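Local coordinates for protein OBCA, Oxalate Biosynthetic Component A (Burkholderia glumae, PDB 4NNB) that is a TIM-barrel-type protein of the beta-keto acid cleavage enzyme family and holds a magnesium ion and an oxaloacetate ion together in one pocket, at residues H226-S231 / Q249-V254; T278-D283 / K290-H295; E348-A353 / M376-V381; S397-V402 / I427-P432. All blocks are in the same frame, centred on the assembly; numbering follows the deposited sequence.

Interaction 1: residues H226-S231 / Q249-V254; sequences HTRDLS and QRNQIV. With MG (magnesium ion), chain B; OAA (oxaloacetate ion), chain C.
H226 and N251 meet in a second-shell hydrogen bond: imidazole ND1 donates to amide OD1 at 2.8 Å, close to the ring plane but 29° off the amide's carbonyl plane. The bond helps to fix the ring's rotation and leaves NE2 to bind the magnesium ion at 2.1 Å, with H224, E475, a water and the oxaloacetate ion as the other ligands. Histidine suits this place because its two nitrogens can serve a metal and a neighbour at once. A hydroxyl group makes the next link. T227 OG1, set between backbone N and carbonyl carbon (chi1 48°), donates to Q252 O and accepts from V254 N at 2.9 Å. The backbones form a short antiparallel pairing at the end of barrel strand 222-229, where R228 and N251 are a non-hydrogen-bonded pair and D229 N reaches R250 O at 2.9 Å. Charged groups complete the contact. R228 NH1 bonds Q249 O at 2.9 Å, while its NE and NH2 serve carbonyls of G14 and P17, a use of several donors that suits arginine. D229 OD2 forms a salt bridge with R250 NH2 at 2.9 Å, though its hydrogen bond is bent and weak, and OD1 accepts from S231 N in an Asx turn.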
# COMPACT_ATOMS: atom_id res chain seq x y z
N HIS A 226 -0.14 -4.36 -9.44
CA HIS A 226 1.30 -4.36 -9.70
C HIS A 226 1.80 -5.80 -9.59
O HIS A 226 1.16 -6.65 -8.95
CB HIS A 226 2.08 -3.57 -8.65
CG HIS A 226 1.91 -2.08 -8.72
ND1 HIS A 226 2.98 -1.23 -8.88
CD2 HIS A 226 0.82 -1.30 -8.57
CE1 HIS A 226 2.55 0.02 -8.85
NE2 HIS A 226 1.24 0.01 -8.66
N THR A 227 2.96 -6.06 -10.18
CA THR A 227 3.72 -7.27 -9.91
C THR A 227 5.05 -6.91 -9.26
O THR A 227 5.45 -5.74 -9.27
CB THR A 227 3.96 -8.08 -11.20
OG1 THR A 227 4.45 -7.20 -12.23
CG2 THR A 227 2.66 -8.74 -11.67
N ARG A 228 5.72 -7.91 -8.70
CA ARG A 228 6.99 -7.72 -8.01
C ARG A 228 7.99 -8.76 -8.48
O ARG A 228 7.63 -9.89 -8.77
CB ARG A 228 6.83 -7.88 -6.49
CG ARG A 228 5.82 -6.94 -5.82
CD ARG A 228 6.21 -5.48 -5.92
NE ARG A 228 5.32 -4.67 -5.10
CZ ARG A 228 5.50 -4.46 -3.80
NH1 ARG A 228 6.56 -4.97 -3.18
NH2 ARG A 228 4.63 -3.73 -3.12
N ASP A 229 9.26 -8.37 -8.54
CA ASP A 229 10.33 -9.28 -8.94
C ASP A 229 10.83 -10.07 -7.72
O ASP A 229 11.35 -9.48 -6.77
CB ASP A 229 11.45 -8.44 -9.59
CG ASP A 229 12.76 -9.21 -9.79
OD1 ASP A 229 12.74 -10.45 -9.88
OD2 ASP A 229 13.81 -8.54 -9.87
N LEU A 230 10.64 -11.39 -7.73
CA LEU A 230 11.04 -12.23 -6.60
C LEU A 230 12.23 -13.14 -6.93
O LEU A 230 12.50 -14.10 -6.21
CB LEU A 230 9.87 -13.11 -6.13
CG LEU A 230 8.53 -12.45 -5.79
CD1 LEU A 230 7.59 -13.44 -5.10
CD2 LEU A 230 8.74 -11.22 -4.93
N SER A 231 12.94 -12.84 -8.01
CA SER A 231 14.03 -13.71 -8.48
C SER A 231 15.24 -13.67 -7.55
O SER A 231 16.10 -14.56 -7.60
CB SER A 231 14.45 -13.30 -9.89
OG SER A 231 14.91 -11.96 -9.90
N GLN A 249 11.73 -7.76 -3.22
CA GLN A 249 10.32 -7.64 -3.62
C GLN A 249 10.10 -6.39 -4.48
O GLN A 249 9.05 -5.74 -4.39
CB GLN A 249 9.40 -7.63 -2.40
CG GLN A 249 9.68 -8.75 -1.40
CD GLN A 249 8.64 -8.81 -0.31
OE1 GLN A 249 7.51 -8.33 -0.50
NE2 GLN A 249 9.01 -9.38 0.83
N ARG A 250 11.10 -6.08 -5.30
CA ARG A 250 11.15 -4.82 -6.03
C ARG A 250 9.99 -4.70 -7.01
O ARG A 250 9.62 -5.66 -7.69
CB ARG A 250 12.49 -4.71 -6.77
CG ARG A 250 12.71 -3.39 -7.47
CD ARG A 250 14.06 -3.35 -8.22
NE ARG A 250 14.26 -4.55 -9.01
CZ ARG A 250 13.84 -4.71 -10.26
NH1 ARG A 250 13.20 -3.72 -10.89
NH2 ARG A 250 14.05 -5.85 -10.90
N ASN A 251 9.42 -3.50 -7.07
CA ASN A 251 8.34 -3.23 -8.02
C ASN A 251 8.86 -3.44 -9.42
O ASN A 251 9.91 -2.91 -9.77
CB ASN A 251 7.85 -1.80 -7.88
CG ASN A 251 6.68 -1.52 -8.79
OD1 ASN A 251 5.61 -2.13 -8.66
ND2 ASN A 251 6.86 -0.58 -9.71
N GLN A 252 8.11 -4.21 -10.21
CA GLN A 252 8.55 -4.58 -11.55
C GLN A 252 7.40 -5.21 -12.35
O GLN A 252 6.70 -6.11 -11.86
CB GLN A 252 9.71 -5.57 -11.47
CG GLN A 252 10.23 -6.02 -12.82
CD GLN A 252 10.79 -4.85 -13.61
OE1 GLN A 252 11.66 -4.12 -13.12
NE2 GLN A 252 10.28 -4.65 -14.82
N ILE A 253 7.19 -4.72 -13.56
CA ILE A 253 6.28 -5.36 -14.49
C ILE A 253 6.87 -6.72 -14.87
O ILE A 253 7.93 -6.80 -15.49
CB ILE A 253 6.08 -4.50 -15.77
CG1 ILE A 253 5.34 -3.19 -15.42
CG2 ILE A 253 5.30 -5.29 -16.82
CD1 ILE A 253 5.61 -2.03 -16.41
N VAL A 254 6.19 -7.79 -14.47
CA VAL A 254 6.67 -9.14 -14.74
C VAL A 254 5.68 -9.79 -15.69
O VAL A 254 4.55 -10.11 -15.30
CB VAL A 254 6.79 -9.96 -13.44
CG1 VAL A 254 7.28 -11.39 -13.76
CG2 VAL A 254 7.71 -9.27 -12.46
MG MG B . 0.04 1.73 -8.72
O1 OAA C . 0.82 3.93 -12.42
O2 OAA C . 0.43 2.41 -10.78
O4 OAA C . 3.43 4.47 -7.02
O5 OAA C . 4.36 4.80 -9.10
O3 OAA C . 1.64 2.73 -8.38
C1 OAA C . 0.96 3.53 -11.18
C2 OAA C . 1.75 4.40 -10.23
C3 OAA C . 2.22 3.73 -8.95
C4 OAA C . 3.40 4.36 -8.32
O HOH W 1 4.47 -3.68 -11.33
O HOH W 2 12.22 -10.54 -3.89
O HOH W 3 -0.93 3.73 -8.33

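Interaction 2: residues T278-D283 / K290-H295; sequences TSVRGD and KLRRAH. With OAA (oxaloacetate ion), chain C.
R292 lays its guanidinium edge against T278 O and one face under V280. Its NE points almost straight down the carbonyl at 2.9 Å, with T278 O in the guanidinium plane, and NH2 adds a weak second bond to the same oxygen. A bend at chi3 (71°) turns the flat group to this position. V280 crosses the arginine chain at about a right angle: CG1 rests 3.6 Å from R292 CG, and CG2 sits over the guanidinium face toward its rim. Valine suits this place because its two methyls meet both the aliphatic and the flat part of the arginine. H295 also stands roughly perpendicular to its partner, bringing CE1 within 3.9 Å of T278 CG2 while its NE2 bonds S277 O. In this loop, which follows barrel strand 273-276, S279 OG bonds oxaloacetate O5 at 2.8 Å and accepts from R281 N in an ST turn. R281 meets oxaloacetate O4 edge-on, with NH2 at 2.8 Å and NE at 3.0 Å. R292 also bonds A287 O, D325 O and N326 OD1, so neutral acceptors probably offset the cost of burying its charge, and one side chain joins several loops.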
# COMPACT_ATOMS: atom_id res chain seq x y z
N THR A 278 1.52 0.63 -15.14
CA THR A 278 2.61 0.74 -16.10
C THR A 278 3.80 1.45 -15.46
O THR A 278 4.76 1.83 -16.13
CB THR A 278 2.17 1.53 -17.33
OG1 THR A 278 1.76 2.84 -16.93
CG2 THR A 278 1.00 0.80 -18.01
N SER A 279 3.72 1.62 -14.15
CA SER A 279 4.74 2.36 -13.41
C SER A 279 6.10 1.65 -13.37
O SER A 279 6.17 0.42 -13.30
CB SER A 279 4.23 2.61 -11.99
OG SER A 279 5.25 3.09 -11.17
N VAL A 280 7.19 2.42 -13.43
CA VAL A 280 8.52 1.83 -13.17
C VAL A 280 9.16 2.40 -11.90
O VAL A 280 10.39 2.45 -11.77
CB VAL A 280 9.48 1.92 -14.38
CG1 VAL A 280 8.95 1.11 -15.55
CG2 VAL A 280 9.71 3.38 -14.79
N ARG A 281 8.31 2.82 -10.97
CA ARG A 281 8.74 3.28 -9.66
C ARG A 281 9.76 2.32 -9.04
O ARG A 281 9.60 1.09 -9.10
CB ARG A 281 7.53 3.45 -8.72
CG ARG A 281 7.87 3.32 -7.23
CD ARG A 281 7.63 4.59 -6.43
NE ARG A 281 6.24 4.70 -6.00
CZ ARG A 281 5.83 5.18 -4.83
NH1 ARG A 281 6.68 5.63 -3.92
NH2 ARG A 281 4.53 5.22 -4.58
N GLY A 282 10.81 2.90 -8.47
CA GLY A 282 11.88 2.13 -7.85
C GLY A 282 12.92 1.71 -8.87
O GLY A 282 14.00 1.25 -8.52
N ASP A 283 12.58 1.88 -10.14
CA ASP A 283 13.39 1.35 -11.22
C ASP A 283 13.61 2.40 -12.29
O ASP A 283 13.03 2.33 -13.38
CB ASP A 283 12.71 0.11 -11.82
CG ASP A 283 13.54 -0.57 -12.89
OD1 ASP A 283 14.65 -0.10 -13.20
OD2 ASP A 283 13.06 -1.58 -13.44
N LYS A 290 9.65 -0.38 -23.83
CA LYS A 290 8.40 -0.96 -24.32
C LYS A 290 7.85 -1.97 -23.31
O LYS A 290 6.69 -2.37 -23.41
CB LYS A 290 8.61 -1.61 -25.69
CG LYS A 290 9.53 -2.83 -25.67
CD LYS A 290 9.79 -3.37 -27.09
CE LYS A 290 8.50 -3.65 -27.85
NZ LYS A 290 8.69 -4.49 -29.09
N LEU A 291 8.67 -2.38 -22.35
CA LEU A 291 8.19 -3.21 -21.24
C LEU A 291 6.97 -2.55 -20.57
O LEU A 291 6.07 -3.25 -20.09
CB LEU A 291 9.32 -3.48 -20.23
CG LEU A 291 8.97 -4.37 -19.03
CD1 LEU A 291 8.50 -5.76 -19.49
CD2 LEU A 291 10.14 -4.49 -18.06
N ARG A 292 6.93 -1.22 -20.58
CA ARG A 292 5.85 -0.47 -19.93
C ARG A 292 4.50 -0.59 -20.62
O ARG A 292 3.50 -0.10 -20.11
CB ARG A 292 6.24 1.00 -19.74
CG ARG A 292 7.48 1.18 -18.86
CD ARG A 292 7.77 2.66 -18.61
NE ARG A 292 6.76 3.25 -17.72
CZ ARG A 292 6.76 4.51 -17.32
NH1 ARG A 292 7.71 5.35 -17.74
NH2 ARG A 292 5.82 4.95 -16.50
N ARG A 293 4.47 -1.24 -21.79
CA ARG A 293 3.20 -1.61 -22.42
C ARG A 293 3.17 -3.09 -22.86
O ARG A 293 2.16 -3.54 -23.39
CB ARG A 293 2.90 -0.70 -23.64
CG ARG A 293 4.04 -0.62 -24.65
CD ARG A 293 3.77 0.40 -25.76
NE ARG A 293 4.96 0.61 -26.59
CZ ARG A 293 5.94 1.46 -26.30
NH1 ARG A 293 5.88 2.22 -25.22
NH2 ARG A 293 6.99 1.55 -27.11
N ALA A 294 4.25 -3.83 -22.65
CA ALA A 294 4.30 -5.23 -23.10
C ALA A 294 3.24 -6.12 -22.45
O ALA A 294 2.81 -7.12 -23.03
CB ALA A 294 5.69 -5.80 -22.89
N HIS A 295 2.80 -5.76 -21.24
CA HIS A 295 1.71 -6.46 -20.57
C HIS A 295 0.33 -5.98 -21.00
O HIS A 295 -0.68 -6.49 -20.52
CB HIS A 295 1.84 -6.39 -19.04
CG HIS A 295 1.91 -4.99 -18.50
ND1 HIS A 295 2.42 -3.92 -19.22
CD2 HIS A 295 1.56 -4.49 -17.28
CE1 HIS A 295 2.37 -2.83 -18.47
NE2 HIS A 295 1.86 -3.15 -17.30
O1 OAA C . 0.82 3.93 -12.42
O2 OAA C . 0.43 2.41 -10.78
O4 OAA C . 3.43 4.47 -7.02
O5 OAA C . 4.36 4.80 -9.10
O3 OAA C . 1.64 2.73 -8.38
C1 OAA C . 0.96 3.53 -11.18
C2 OAA C . 1.75 4.40 -10.23
C3 OAA C . 2.22 3.73 -8.95
C4 OAA C . 3.40 4.36 -8.32
O HOH W 4 2.94 4.86 -15.54

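Interaction 3: residues E348-A353 / M376-V381; sequences EVFNHA and MLVAGV. With OAA (oxaloacetate ion), chain C.
Two neighbouring parallel strands of the TIM-type barrel, 344-349 and 373-378, lie side by side here at the ends that face the ligand pocket; the chain passes from one to the other through helices 352-359 and 363-368, a beta-alpha-beta connection. V349 bonds both ways along this seam. Its N donates to M376 O at 2.7 Å, and its O accepts from V378 N at 3.1 Å, the donor standing 43° out of the carbonyl plane. V349 and V378 each centre an inverse gamma turn, where the two strands end. Side chains separate onto the two faces. E348 and M376 start side by side on one face, E348 OE2 coming 3.8 Å from M376 CB; E348 turns to the ligand while M376 runs on against S447 and L449 of strand 444-449. V349 and L377 point the other way, with V349 CB 4.0 Å from L377 CD2. Apolar residues suit that second face because V434 and L437 of helix 416-440 pack on L377 there. Beyond the strands, N351 N-caps helix 352-359, its OD1 taking the N-H of I354. F350 offers one ring face to V378, whose CG2 makes a CH-pi contact 4.0 Å from the ring centroid. The ring's edge is given to the ligand: F350 CZ lies 3.5 Å from oxaloacetate C2.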
# COMPACT_ATOMS: atom_id res chain seq x y z
N GLU A 348 -3.20 8.79 -13.84
CA GLU A 348 -2.77 8.89 -12.44
C GLU A 348 -2.36 10.32 -12.20
O GLU A 348 -1.28 10.74 -12.62
CB GLU A 348 -1.56 7.99 -12.14
CG GLU A 348 -1.71 6.54 -12.51
CD GLU A 348 -2.80 5.85 -11.73
OE1 GLU A 348 -2.52 5.29 -10.64
OE2 GLU A 348 -3.93 5.84 -12.23
N VAL A 349 -3.22 11.09 -11.54
CA VAL A 349 -2.93 12.50 -11.31
C VAL A 349 -2.05 12.69 -10.07
O VAL A 349 -2.54 12.91 -8.95
CB VAL A 349 -4.22 13.33 -11.19
CG1 VAL A 349 -3.88 14.82 -11.14
CG2 VAL A 349 -5.16 13.05 -12.38
N PHE A 350 -0.74 12.59 -10.27
CA PHE A 350 0.22 12.71 -9.18
C PHE A 350 0.50 14.16 -8.80
O PHE A 350 0.87 14.45 -7.66
CB PHE A 350 1.57 12.06 -9.56
CG PHE A 350 1.58 10.55 -9.45
CD1 PHE A 350 1.44 9.75 -10.58
CD2 PHE A 350 1.76 9.94 -8.21
CE1 PHE A 350 1.47 8.35 -10.48
CE2 PHE A 350 1.79 8.55 -8.10
CZ PHE A 350 1.65 7.75 -9.22
N ASN A 351 0.36 15.08 -9.75
CA ASN A 351 0.88 16.44 -9.57
C ASN A 351 0.19 17.44 -10.49
O ASN A 351 -0.56 17.04 -11.38
CB ASN A 351 2.40 16.46 -9.76
CG ASN A 351 2.83 15.87 -11.11
OD1 ASN A 351 2.17 16.08 -12.13
ND2 ASN A 351 3.93 15.13 -11.11
N HIS A 352 0.46 18.73 -10.29
CA HIS A 352 -0.18 19.74 -11.13
C HIS A 352 0.30 19.70 -12.58
O HIS A 352 -0.45 20.02 -13.50
CB HIS A 352 -0.02 21.15 -10.53
CG HIS A 352 -0.83 21.37 -9.29
ND1 HIS A 352 -2.20 21.56 -9.34
CD2 HIS A 352 -0.49 21.40 -7.98
CE1 HIS A 352 -2.66 21.72 -8.10
NE2 HIS A 352 -1.64 21.62 -7.27
N ALA A 353 1.56 19.33 -12.78
CA ALA A 353 2.08 19.18 -14.13
C ALA A 353 1.19 18.22 -14.92
O ALA A 353 0.86 18.47 -16.09
CB ALA A 353 3.51 18.68 -14.10
N MET A 376 -7.39 9.29 -11.59
CA MET A 376 -7.21 8.92 -10.18
C MET A 376 -6.41 10.02 -9.51
O MET A 376 -5.27 10.29 -9.91
CB MET A 376 -6.51 7.56 -10.05
CG MET A 376 -6.18 7.14 -8.61
SD MET A 376 -7.68 6.85 -7.64
CE MET A 376 -8.33 5.44 -8.52
N LEU A 377 -7.00 10.68 -8.51
CA LEU A 377 -6.29 11.73 -7.78
C LEU A 377 -5.38 11.09 -6.72
O LEU A 377 -5.87 10.47 -5.77
CB LEU A 377 -7.28 12.71 -7.11
CG LEU A 377 -8.29 13.41 -8.04
CD1 LEU A 377 -9.19 14.34 -7.22
CD2 LEU A 377 -7.57 14.17 -9.19
N VAL A 378 -4.07 11.21 -6.91
CA VAL A 378 -3.12 10.69 -5.93
C VAL A 378 -2.92 11.76 -4.85
O VAL A 378 -1.89 12.42 -4.76
CB VAL A 378 -1.78 10.29 -6.58
CG1 VAL A 378 -0.91 9.49 -5.59
CG2 VAL A 378 -2.04 9.45 -7.84
N ALA A 379 -3.96 11.94 -4.04
CA ALA A 379 -3.96 13.04 -3.08
C ALA A 379 -3.16 12.71 -1.83
O ALA A 379 -3.12 11.56 -1.38
CB ALA A 379 -5.39 13.43 -2.72
N GLY A 380 -2.52 13.74 -1.27
CA GLY A 380 -1.86 13.61 0.03
C GLY A 380 -0.44 13.08 -0.04
O GLY A 380 0.20 12.88 0.99
N VAL A 381 0.04 12.84 -1.25
CA VAL A 381 1.41 12.38 -1.44
C VAL A 381 2.24 13.55 -1.96
O VAL A 381 1.96 14.07 -3.05
CB VAL A 381 1.47 11.19 -2.43
CG1 VAL A 381 2.92 10.75 -2.67
CG2 VAL A 381 0.64 10.03 -1.91
O1 OAA C . 0.82 3.93 -12.42
O2 OAA C . 0.43 2.41 -10.78
O4 OAA C . 3.43 4.47 -7.02
O5 OAA C . 4.36 4.80 -9.10
O3 OAA C . 1.64 2.73 -8.38
C1 OAA C . 0.96 3.53 -11.18
C2 OAA C . 1.75 4.40 -10.23
C3 OAA C . 2.22 3.73 -8.95
C4 OAA C . 3.40 4.36 -8.32
O HOH W 5 0.95 12.40 -5.71
O HOH W 6 -0.04 15.11 -4.93

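Interaction 4: residues S397-V402 / I427-P432; sequences SLIARV and IGQLRP
Q429 OE1 is gripped by two donors. A400 N comes in at 2.9 Å with a nearly straight bond (165°), tilted 29° from the amide's carbonyl plane, and a water donates from 2.9 Å. The same water donates to L398 O at 2.7 Å, so the glutamine is joined to the loop directly and through a bridge. Its chain bends at chi2 (-72°), folding the amide back over the loop so that OE1 also lies close to A400 CB, 3.3 Å away. Glutamine suits this place: it is long enough to reach from one helix to a neighbouring backbone and carries a strong acceptor at its end. A400 occupies the N-cap position of helix 401-413, and the next amide, R401 N, bonds D395 OD2. Helix 416-440, which carries Q429, belongs to the layer of helices around the barrel. Beside the polar link runs an apolar one. L430 CD2 rests against L398 CB (3.9 Å) and I399 CG1 (4.0 Å), while I399 CG2 touches Q429 CG, the aliphatic part of the glutamine. L430 also packs on A379 and on V461 and L465 of helix 458-465, which makes a branched apolar residue apt. One helix thus supplies both an acceptor for a backbone N-H at the N-cap of helix 401-413 and an apolar surface for the loop before it.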
# COMPACT_ATOMS: atom_id res chain seq x y z
N SER A 397 2.63 19.23 -5.43
CA SER A 397 1.62 18.34 -4.86
C SER A 397 0.21 18.85 -5.13
O SER A 397 -0.02 20.06 -5.18
CB SER A 397 1.83 18.21 -3.34
OG SER A 397 3.18 17.96 -3.00
N LEU A 398 -0.74 17.93 -5.29
CA LEU A 398 -2.14 18.34 -5.47
C LEU A 398 -2.63 19.10 -4.24
O LEU A 398 -3.24 20.17 -4.35
CB LEU A 398 -3.04 17.13 -5.71
CG LEU A 398 -2.79 16.27 -6.94
CD1 LEU A 398 -3.95 15.29 -7.07
CD2 LEU A 398 -2.67 17.14 -8.18
N ILE A 399 -2.37 18.53 -3.07
CA ILE A 399 -2.58 19.24 -1.81
C ILE A 399 -1.21 19.80 -1.46
O ILE A 399 -0.29 19.04 -1.16
CB ILE A 399 -3.06 18.29 -0.69
CG1 ILE A 399 -4.38 17.61 -1.09
CG2 ILE A 399 -3.23 19.07 0.62
CD1 ILE A 399 -4.89 16.56 -0.07
N ALA A 400 -1.07 21.12 -1.54
CA ALA A 400 0.21 21.77 -1.25
C ALA A 400 0.79 21.23 0.05
O ALA A 400 0.06 20.98 1.01
CB ALA A 400 0.01 23.28 -1.16
N ARG A 401 2.11 21.00 0.07
CA ARG A 401 2.73 20.36 1.21
C ARG A 401 2.44 21.11 2.51
O ARG A 401 2.14 20.49 3.52
CB ARG A 401 4.24 20.17 1.03
CG ARG A 401 4.92 19.62 2.30
CD ARG A 401 6.34 19.13 2.05
NE ARG A 401 6.87 18.46 3.23
CZ ARG A 401 7.72 17.43 3.20
NH1 ARG A 401 8.15 16.88 4.33
NH2 ARG A 401 8.14 16.94 2.03
N VAL A 402 2.51 22.44 2.47
CA VAL A 402 2.23 23.24 3.66
C VAL A 402 0.80 23.01 4.17
O VAL A 402 0.57 22.94 5.38
CB VAL A 402 2.49 24.75 3.45
CG1 VAL A 402 3.97 25.00 3.23
CG2 VAL A 402 1.70 25.29 2.27
N ILE A 427 -10.60 19.70 0.54
CA ILE A 427 -11.54 20.13 -0.50
C ILE A 427 -11.09 21.42 -1.19
O ILE A 427 -11.17 21.52 -2.41
CB ILE A 427 -12.98 20.27 0.06
CG1 ILE A 427 -13.52 18.89 0.41
CG2 ILE A 427 -13.89 20.92 -0.96
CD1 ILE A 427 -14.97 18.88 0.87
N GLY A 428 -10.62 22.39 -0.40
CA GLY A 428 -10.16 23.66 -0.96
C GLY A 428 -8.97 23.48 -1.90
O GLY A 428 -8.85 24.18 -2.91
N GLN A 429 -8.08 22.55 -1.56
CA GLN A 429 -6.94 22.28 -2.42
C GLN A 429 -7.34 21.48 -3.66
O GLN A 429 -6.87 21.76 -4.77
CB GLN A 429 -5.85 21.54 -1.64
CG GLN A 429 -5.12 22.41 -0.64
CD GLN A 429 -4.21 23.39 -1.32
OE1 GLN A 429 -3.22 23.00 -1.94
NE2 GLN A 429 -4.53 24.68 -1.22
N LEU A 430 -8.22 20.50 -3.48
CA LEU A 430 -8.53 19.57 -4.56
C LEU A 430 -9.61 20.09 -5.50
O LEU A 430 -9.67 19.68 -6.66
CB LEU A 430 -8.92 18.19 -4.01
CG LEU A 430 -7.79 17.42 -3.30
CD1 LEU A 430 -8.35 16.16 -2.62
CD2 LEU A 430 -6.70 17.06 -4.31
N ARG A 431 -10.47 20.99 -5.01
CA ARG A 431 -11.60 21.47 -5.81
C ARG A 431 -11.22 22.03 -7.19
O ARG A 431 -11.81 21.62 -8.19
CB ARG A 431 -12.47 22.47 -5.03
CG ARG A 431 -13.59 23.10 -5.85
CD ARG A 431 -14.92 22.46 -5.56
NE ARG A 431 -15.36 22.77 -4.20
CZ ARG A 431 -16.28 22.09 -3.54
NH1 ARG A 431 -16.86 21.05 -4.11
NH2 ARG A 431 -16.61 22.44 -2.31
N PRO A 432 -10.24 22.96 -7.25
CA PRO A 432 -9.92 23.52 -8.57
C PRO A 432 -9.31 22.47 -9.49
O PRO A 432 -9.47 22.58 -10.71
CB PRO A 432 -8.86 24.58 -8.26
CG PRO A 432 -8.90 24.80 -6.79
CD PRO A 432 -9.38 23.52 -6.19
O HOH W 7 -2.70 22.74 -4.77

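In the fold
Interactions 1, 2 and 3 all reach the oxaloacetate ion, whereas interaction 4 lies farther out, behind interaction 3, with the L398 side chain about 13 Å from that ligand. Interactions 1 and 2 have centres 10 Å apart and touch: N251 ND2 lies 3.3 Å from R281 O, a probable hydrogen bond joining a second-shell residue of the metal to a ligand-binding arginine. Interaction 3 approaches from elsewhere on the same sheet as interaction 1, their centres 23 Å apart, and its nearest atoms are about 6 Å from interaction 2. Interactions 3 and 4, again with centres 10 Å apart, pack directly, L398 CD1 lying 3.3 Å from V349 O, which sets the loop before helix 401-413 against the end of strand 344-349.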